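PDB 3DRF: oligopeptide-binding protein oppA from Lactococcus lactis, which binds oligopeptides in a voluminous cavity and serves as the receptor of the OppABCDF ABC transporter that takes them up. Local coordinates for residues E113-Y123 with I160-I171; T193-K201 with K213-T221. All blocks are in the same frame, centred on the assembly; numbering follows the deposited sequence. Where two conformers were deposited one is given.

How the contacts relate
Both contacts lie on the same side of the chain's centre, about 15 Å apart between their own centres, and follow each other along the chain. Contact 1 sets the start of helix 116-127 on the hairpin of strands 160-161 and 170-174. Contact 2 joins the short helix 197-200 to the loop that leads into strand 224-230. D118 OD1 lies 3.0 Å from Y197 N, and T122 OG1 lies 2.8 Å from T193 O; both are probable hydrogen bonds. Y197 also makes a cation-pi contact with K117 and an edge-to-face one with F121. Helix 116-127 is thus shared: the hairpin and segment 193-201 both pack on it.

Contact 1: E113-Y123 with I160-I171; sequences EVTAKDYEFTY and ITFPDGENGKVI
K169 reaches back to the loop before helix 116-127 with its ammonium group. NZ donates to V114 O at 2.9 Å, in the carbonyl plane, and also bonds R103 O. In the one conformer of E113 described, of two deposited, NZ also forms a salt bridge with E113 OE1 at 2.7 Å, and E113 OE2 pairs with K107. The K169 side chain bends at chi2 (-75°), bringing NZ to this loop although K169 CB points away from it. A methionine in place of K169 would probably leave V114 O and R103 O without this donor and take one charged partner from E113.

A116 N gives to G168 O at 2.8 Å, and K117 N gives to E166 O at 3.1 Å. Both acceptors belong to the type I turn 165-168. The turn thus takes up two N-H groups of the helix's first turn. T115 is the N-cap and forms a capping box with D118: T115 N bonds D118 OD2 from above the carboxylate plane, and the return bond to T115 OG1 is weak.

Alongside, K117 and E166 point the same way. A water joins K117 NZ to E166 OE2, while K117 NZ makes a direct salt bridge with E120 OE1 and another with E124.

A116 CB sits 3.5 Å from F162 CD1 and also touches I171 CG1. E120 CB meets the edge of the F162 ring. I171 CD1 packs on Y119 CB at 3.7 Å. I160 CD1 lies over one face of the Y123 ring, 3.7 Å from its centroid.

Helix 116-127 thus packs on the hairpin of strands 160-161 and 170-174, across one face of the four-stranded antiparallel sheet. Strand 97-102 adds I100 against Y119 and I171.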
# COMPACT_ATOMS: atom_id res chain seq x y z
N GLU A 113 0.50 -26.23 -15.36
CA GLU A 113 1.70 -25.96 -14.57
C GLU A 113 1.98 -24.47 -14.44
O GLU A 113 1.79 -23.71 -15.38
CB GLU A 113 2.94 -26.59 -15.21
CG GLU A 113 2.97 -28.10 -15.18
CD GLU A 113 3.10 -28.66 -13.77
OE1 GLU A 113 3.98 -28.20 -13.01
OE2 GLU A 113 2.32 -29.57 -13.42
N VAL A 114 2.37 -24.07 -13.21
CA VAL A 114 3.04 -22.78 -13.07
C VAL A 114 4.51 -22.88 -13.48
O VAL A 114 5.23 -23.78 -13.05
CB VAL A 114 2.96 -22.27 -11.62
CG1 VAL A 114 3.58 -20.88 -11.51
CG2 VAL A 114 1.51 -22.24 -11.15
N THR A 115 4.90 -22.04 -14.41
CA THR A 115 6.21 -22.13 -15.06
C THR A 115 7.05 -20.88 -14.89
O THR A 115 6.60 -19.85 -14.47
CB THR A 115 6.04 -22.34 -16.63
OG1 THR A 115 5.53 -21.14 -17.21
CG2 THR A 115 5.12 -23.58 -16.91
N ALA A 116 8.30 -20.99 -15.30
CA ALA A 116 9.27 -19.87 -15.29
C ALA A 116 8.68 -18.64 -16.04
O ALA A 116 8.79 -17.52 -15.58
CB ALA A 116 10.61 -20.35 -15.96
N LYS A 117 8.06 -18.88 -17.19
CA LYS A 117 7.45 -17.80 -17.95
C LYS A 117 6.33 -17.03 -17.18
O LYS A 117 6.20 -15.86 -17.32
CB LYS A 117 6.90 -18.35 -19.28
CG LYS A 117 6.10 -17.33 -20.15
CD LYS A 117 6.96 -16.07 -20.51
CE LYS A 117 6.09 -15.11 -21.41
NZ LYS A 117 6.94 -13.88 -21.71
N ASP A 118 5.55 -17.75 -16.35
CA ASP A 118 4.51 -17.11 -15.50
C ASP A 118 5.11 -16.07 -14.54
O ASP A 118 4.51 -15.13 -14.22
CB ASP A 118 3.74 -18.19 -14.73
CG ASP A 118 2.93 -19.12 -15.65
OD1 ASP A 118 2.57 -18.69 -16.73
OD2 ASP A 118 2.73 -20.22 -15.25
N TYR A 119 6.30 -16.40 -14.04
CA TYR A 119 7.02 -15.44 -13.15
C TYR A 119 7.54 -14.19 -13.89
O TYR A 119 7.35 -13.10 -13.46
CB TYR A 119 8.15 -16.21 -12.44
CG TYR A 119 8.89 -15.29 -11.48
CD1 TYR A 119 8.26 -14.71 -10.35
CD2 TYR A 119 10.20 -14.95 -11.74
CE1 TYR A 119 8.96 -13.84 -9.50
CE2 TYR A 119 10.91 -14.08 -10.90
CZ TYR A 119 10.28 -13.52 -9.80
OH TYR A 119 10.98 -12.66 -8.96
N GLU A 120 8.22 -14.41 -15.01
CA GLU A 120 8.65 -13.30 -15.86
C GLU A 120 7.44 -12.47 -16.33
O GLU A 120 7.53 -11.26 -16.41
CB GLU A 120 9.45 -13.88 -17.08
CG GLU A 120 9.93 -12.77 -18.04
CD GLU A 120 8.89 -12.32 -19.10
OE1 GLU A 120 7.89 -12.96 -19.27
OE2 GLU A 120 9.21 -11.30 -19.72
N PHE A 121 6.32 -13.13 -16.60
CA PHE A 121 5.15 -12.37 -17.12
C PHE A 121 4.61 -11.32 -16.11
O PHE A 121 4.22 -10.28 -16.53
CB PHE A 121 4.03 -13.35 -17.60
CG PHE A 121 2.92 -12.65 -18.35
CD1 PHE A 121 1.61 -12.82 -17.96
CD2 PHE A 121 3.20 -11.82 -19.41
CE1 PHE A 121 0.59 -12.19 -18.64
CE2 PHE A 121 2.14 -11.16 -20.13
CZ PHE A 121 0.87 -11.36 -19.70
N THR A 122 4.70 -11.61 -14.81
CA THR A 122 4.40 -10.59 -13.76
C THR A 122 5.18 -9.26 -14.06
O THR A 122 4.64 -8.19 -14.00
CB THR A 122 4.87 -11.13 -12.42
OG1 THR A 122 4.04 -12.29 -12.11
CG2 THR A 122 4.70 -10.04 -11.32
N TYR A 123 6.46 -9.39 -14.41
CA TYR A 123 7.29 -8.18 -14.68
C TYR A 123 6.74 -7.41 -15.89
O TYR A 123 6.75 -6.24 -15.85
CB TYR A 123 8.74 -8.56 -14.94
CG TYR A 123 9.47 -9.03 -13.66
CD1 TYR A 123 9.38 -10.35 -13.21
CD2 TYR A 123 10.20 -8.14 -12.86
CE1 TYR A 123 10.04 -10.80 -12.05
CE2 TYR A 123 10.87 -8.58 -11.67
CZ TYR A 123 10.80 -9.90 -11.31
OH TYR A 123 11.45 -10.29 -10.15
N ILE A 160 16.31 -11.29 -17.21
CA ILE A 160 15.53 -12.45 -16.72
C ILE A 160 15.69 -13.60 -17.72
O ILE A 160 15.26 -13.48 -18.83
CB ILE A 160 14.06 -12.05 -16.55
CG1 ILE A 160 13.96 -10.90 -15.50
CG2 ILE A 160 13.24 -13.27 -16.13
CD1 ILE A 160 12.51 -10.42 -15.17
N THR A 161 16.27 -14.70 -17.25
CA THR A 161 16.51 -15.87 -18.09
C THR A 161 16.04 -17.14 -17.37
O THR A 161 15.71 -17.15 -16.20
CB THR A 161 18.02 -15.96 -18.51
OG1 THR A 161 18.85 -16.06 -17.34
CG2 THR A 161 18.47 -14.77 -19.39
N PHE A 162 16.02 -18.21 -18.15
CA PHE A 162 15.37 -19.46 -17.74
C PHE A 162 16.32 -20.65 -17.90
O PHE A 162 16.39 -21.23 -18.96
CB PHE A 162 14.10 -19.70 -18.56
CG PHE A 162 13.21 -18.46 -18.65
CD1 PHE A 162 12.61 -17.94 -17.53
CD2 PHE A 162 13.01 -17.82 -19.85
CE1 PHE A 162 11.76 -16.85 -17.62
CE2 PHE A 162 12.19 -16.71 -19.94
CZ PHE A 162 11.57 -16.25 -18.81
N PRO A 163 17.01 -21.02 -16.83
CA PRO A 163 17.99 -22.11 -16.91
C PRO A 163 17.40 -23.44 -17.35
O PRO A 163 18.16 -24.22 -17.83
CB PRO A 163 18.53 -22.20 -15.49
CG PRO A 163 18.30 -20.85 -14.87
CD PRO A 163 17.07 -20.31 -15.52
N ASP A 164 16.11 -23.69 -17.17
CA ASP A 164 15.48 -24.95 -17.65
C ASP A 164 14.33 -24.62 -18.60
O ASP A 164 13.39 -25.33 -18.68
CB ASP A 164 15.07 -25.84 -16.47
CG ASP A 164 14.68 -27.28 -16.92
OD1 ASP A 164 15.21 -27.79 -17.91
OD2 ASP A 164 13.81 -27.83 -16.25
N GLY A 165 14.45 -23.52 -19.32
CA GLY A 165 13.46 -23.09 -20.31
C GLY A 165 12.25 -22.40 -19.73
O GLY A 165 12.00 -22.40 -18.59
N GLU A 166 11.48 -21.79 -20.62
CA GLU A 166 10.24 -21.05 -20.26
C GLU A 166 9.23 -21.94 -19.56
O GLU A 166 8.52 -21.50 -18.77
CB GLU A 166 9.61 -20.40 -21.51
CG GLU A 166 10.39 -19.15 -21.95
CD GLU A 166 9.60 -18.16 -22.82
OE1 GLU A 166 8.39 -18.38 -22.93
OE2 GLU A 166 10.21 -17.22 -23.32
N ASN A 167 9.20 -23.21 -19.91
CA ASN A 167 8.26 -24.18 -19.35
C ASN A 167 8.84 -24.99 -18.19
O ASN A 167 8.20 -25.84 -17.64
CB ASN A 167 7.68 -25.08 -20.47
CG ASN A 167 6.75 -24.32 -21.40
OD1 ASN A 167 5.97 -23.50 -20.99
ND2 ASN A 167 6.92 -24.54 -22.66
N GLY A 168 10.08 -24.66 -17.82
CA GLY A 168 10.73 -25.16 -16.61
C GLY A 168 10.27 -24.39 -15.36
O GLY A 168 9.31 -23.62 -15.39
N LYS A 169 10.99 -24.66 -14.29
CA LYS A 169 10.61 -24.18 -12.95
C LYS A 169 11.60 -23.15 -12.35
O LYS A 169 11.42 -22.72 -11.27
CB LYS A 169 10.44 -25.40 -12.01
CG LYS A 169 9.28 -26.33 -12.37
CD LYS A 169 7.94 -25.72 -11.99
CE LYS A 169 6.79 -26.70 -12.43
NZ LYS A 169 5.52 -26.34 -11.76
N VAL A 170 12.62 -22.80 -13.12
CA VAL A 170 13.73 -21.95 -12.61
C VAL A 170 13.84 -20.64 -13.39
O VAL A 170 13.79 -20.60 -14.56
CB VAL A 170 15.09 -22.72 -12.66
CG1 VAL A 170 16.23 -21.88 -11.99
CG2 VAL A 170 14.97 -24.13 -12.00
N ILE A 171 13.98 -19.56 -12.63
CA ILE A 171 14.21 -18.22 -13.18
C ILE A 171 15.44 -17.58 -12.52
O ILE A 171 15.56 -17.54 -11.35
CB ILE A 171 13.00 -17.28 -12.94
CG1 ILE A 171 11.67 -18.00 -13.28
CG2 ILE A 171 13.17 -16.04 -13.88
CD1 ILE A 171 10.91 -18.57 -11.99
O HOH W 1 9.48 -14.52 -22.96

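Contact 2: T193-K201 with K213-T221; sequences TVAPYQYLK and KTTTKPLVT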
# COMPACT_ATOMS: atom_id res chain seq x y z
N THR A 193 5.21 -12.68 -7.20
CA THR A 193 3.97 -13.30 -7.69
C THR A 193 4.16 -13.83 -9.11
O THR A 193 5.06 -13.45 -9.77
CB THR A 193 2.79 -12.27 -7.67
OG1 THR A 193 3.11 -11.17 -8.54
CG2 THR A 193 2.56 -11.71 -6.24
N VAL A 194 3.25 -14.73 -9.48
CA VAL A 194 3.12 -15.26 -10.86
C VAL A 194 1.78 -14.83 -11.49
O VAL A 194 0.85 -14.54 -10.84
CB VAL A 194 3.21 -16.83 -10.86
CG1 VAL A 194 4.66 -17.28 -10.69
CG2 VAL A 194 2.31 -17.48 -9.78
N ALA A 195 1.80 -14.78 -12.80
CA ALA A 195 0.60 -14.49 -13.62
C ALA A 195 0.47 -15.59 -14.65
O ALA A 195 1.47 -16.04 -15.18
CB ALA A 195 0.77 -13.11 -14.32
N PRO A 196 -0.76 -16.02 -14.91
CA PRO A 196 -0.97 -17.20 -15.77
C PRO A 196 -0.87 -16.86 -17.28
O PRO A 196 -1.89 -16.64 -17.94
CB PRO A 196 -2.35 -17.68 -15.33
CG PRO A 196 -3.08 -16.36 -14.90
CD PRO A 196 -1.98 -15.58 -14.22
N TYR A 197 0.36 -16.87 -17.77
CA TYR A 197 0.63 -16.43 -19.15
C TYR A 197 -0.15 -17.22 -20.23
O TYR A 197 -0.71 -16.64 -21.07
CB TYR A 197 2.14 -16.44 -19.42
CG TYR A 197 2.46 -16.15 -20.87
CD1 TYR A 197 2.35 -14.88 -21.38
CD2 TYR A 197 2.83 -17.18 -21.73
CE1 TYR A 197 2.64 -14.63 -22.73
CE2 TYR A 197 3.13 -16.93 -23.07
CZ TYR A 197 3.01 -15.67 -23.53
OH TYR A 197 3.29 -15.36 -24.86
N GLN A 198 -0.19 -18.54 -20.13
CA GLN A 198 -0.92 -19.30 -21.16
C GLN A 198 -2.41 -18.96 -21.16
O GLN A 198 -3.01 -18.95 -22.18
CB GLN A 198 -0.71 -20.82 -20.99
CG GLN A 198 0.69 -21.33 -21.35
CD GLN A 198 1.09 -21.03 -22.79
OE1 GLN A 198 0.30 -21.06 -23.69
NE2 GLN A 198 2.35 -20.75 -22.97
N TYR A 199 -2.98 -18.70 -19.99
CA TYR A 199 -4.41 -18.31 -19.87
C TYR A 199 -4.74 -16.90 -20.44
O TYR A 199 -5.79 -16.68 -20.93
CB TYR A 199 -4.78 -18.37 -18.39
CG TYR A 199 -6.25 -18.22 -18.04
CD1 TYR A 199 -7.21 -19.13 -18.53
CD2 TYR A 199 -6.68 -17.23 -17.18
CE1 TYR A 199 -8.54 -19.04 -18.16
CE2 TYR A 199 -8.01 -17.12 -16.82
CZ TYR A 199 -8.92 -18.03 -17.34
OH TYR A 199 -10.27 -17.94 -17.00
N LEU A 200 -3.78 -16.01 -20.34
CA LEU A 200 -3.95 -14.58 -20.59
C LEU A 200 -3.31 -14.06 -21.89
O LEU A 200 -3.51 -12.94 -22.25
CB LEU A 200 -3.36 -13.78 -19.39
CG LEU A 200 -4.04 -14.07 -18.02
CD1 LEU A 200 -3.33 -13.23 -16.90
CD2 LEU A 200 -5.54 -13.72 -18.06
N LYS A 201 -2.56 -14.91 -22.58
CA LYS A 201 -1.73 -14.46 -23.71
C LYS A 201 -2.53 -14.01 -24.94
O LYS A 201 -1.99 -13.34 -25.72
CB LYS A 201 -0.72 -15.53 -24.11
CG LYS A 201 -1.37 -16.75 -24.64
CD LYS A 201 -0.29 -17.75 -25.15
CE LYS A 201 -0.98 -18.92 -25.85
NZ LYS A 201 0.04 -19.92 -26.26
N LYS A 213 -11.01 -12.61 -17.29
CA LYS A 213 -9.95 -13.52 -16.90
C LYS A 213 -9.04 -12.98 -15.77
O LYS A 213 -8.27 -13.70 -15.25
CB LYS A 213 -9.10 -13.85 -18.14
CG LYS A 213 -9.83 -14.80 -19.16
CD LYS A 213 -8.87 -15.27 -20.30
CE LYS A 213 -9.53 -16.35 -21.03
NZ LYS A 213 -8.45 -16.86 -21.94
N THR A 214 -9.16 -11.71 -15.42
CA THR A 214 -8.41 -11.16 -14.26
C THR A 214 -9.33 -10.61 -13.18
O THR A 214 -8.88 -10.03 -12.27
CB THR A 214 -7.43 -10.01 -14.68
OG1 THR A 214 -8.18 -8.84 -15.04
CG2 THR A 214 -6.41 -10.49 -15.80
N THR A 215 -10.63 -10.83 -13.32
CA THR A 215 -11.66 -10.18 -12.43
C THR A 215 -12.64 -11.23 -11.88
O THR A 215 -12.57 -11.57 -10.75
CB THR A 215 -12.38 -9.02 -13.17
OG1 THR A 215 -12.98 -9.52 -14.38
CG2 THR A 215 -11.36 -7.92 -13.60
N THR A 216 -13.52 -11.74 -12.73
CA THR A 216 -14.57 -12.70 -12.32
C THR A 216 -14.20 -14.15 -12.54
O THR A 216 -14.73 -14.99 -11.88
CB THR A 216 -15.87 -12.41 -13.07
OG1 THR A 216 -15.55 -12.30 -14.45
CG2 THR A 216 -16.50 -11.07 -12.56
N LYS A 217 -13.24 -14.40 -13.40
CA LYS A 217 -12.93 -15.77 -13.87
C LYS A 217 -11.40 -15.98 -14.00
O LYS A 217 -10.94 -16.29 -15.02
CB LYS A 217 -13.59 -16.04 -15.27
CG LYS A 217 -15.17 -16.12 -15.24
CD LYS A 217 -15.74 -16.61 -16.60
CE LYS A 217 -15.61 -15.68 -17.89
NZ LYS A 217 -16.26 -16.05 -19.25
N PRO A 218 -10.68 -15.74 -12.89
CA PRO A 218 -9.22 -15.89 -12.92
C PRO A 218 -8.74 -17.32 -12.74
O PRO A 218 -9.53 -18.13 -12.38
CB PRO A 218 -8.79 -15.03 -11.71
CG PRO A 218 -9.90 -15.37 -10.66
CD PRO A 218 -11.17 -15.43 -11.52
N LEU A 219 -7.49 -17.62 -13.01
CA LEU A 219 -6.78 -18.74 -12.40
C LEU A 219 -5.96 -18.26 -11.20
O LEU A 219 -5.41 -17.17 -11.20
CB LEU A 219 -5.82 -19.44 -13.41
CG LEU A 219 -6.48 -19.94 -14.71
CD1 LEU A 219 -5.45 -20.73 -15.56
CD2 LEU A 219 -7.71 -20.83 -14.38
N VAL A 220 -5.87 -19.14 -10.20
CA VAL A 220 -5.09 -18.85 -8.98
C VAL A 220 -4.30 -20.08 -8.58
O VAL A 220 -4.40 -21.14 -9.13
CB VAL A 220 -5.98 -18.38 -7.82
CG1 VAL A 220 -6.84 -17.17 -8.26
CG2 VAL A 220 -6.90 -19.55 -7.32
N THR A 221 -3.46 -19.85 -7.59
CA THR A 221 -2.51 -20.89 -7.13
C THR A 221 -2.69 -21.28 -5.62
O THR A 221 -2.05 -22.15 -5.16
CB THR A 221 -1.02 -20.42 -7.30
OG1 THR A 221 -0.74 -19.31 -6.41
CG2 THR A 221 -0.71 -20.04 -8.76
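The short helix 197-200 packs here against the segment before strand 224-230, with the ring of Y199 held between two side chains, K213 from a 3-10 segment and L219 from the loop. L219 CG lies over the centre of one face, 3.6 Å from the centroid. K213 covers the opposite face, its CD 4.1 Å from the centroid and its NZ placed for a cation-pi contact at 4.5 Å. K213 NZ also donates to Y199 O at 2.9 Å, with a C=O...N angle of 165°. One lysine thus holds both ring and backbone of the same residue. Y199 OH donates to K217 O at 2.7 Å, and this oxygen lies at the ring's edge, near its plane. With CG anti to the backbone N (chi1 -171°), the ring extends from the helix between K213 and L219.

L200 CD2 packs on K213 CB at 3.6 Å. Further along, P196 CB meets L219 CB more loosely, and V194 CG2 touches T221 CG2. P196 is the N-cap and the centre of an inverse gamma turn. W108 covers P196 and T221, and T221 OG1 bonds D70.

A tyrosine ring with CH-pi contacts on both faces and a lysine cation-pi contact on one joins helix 197-200 to this segment.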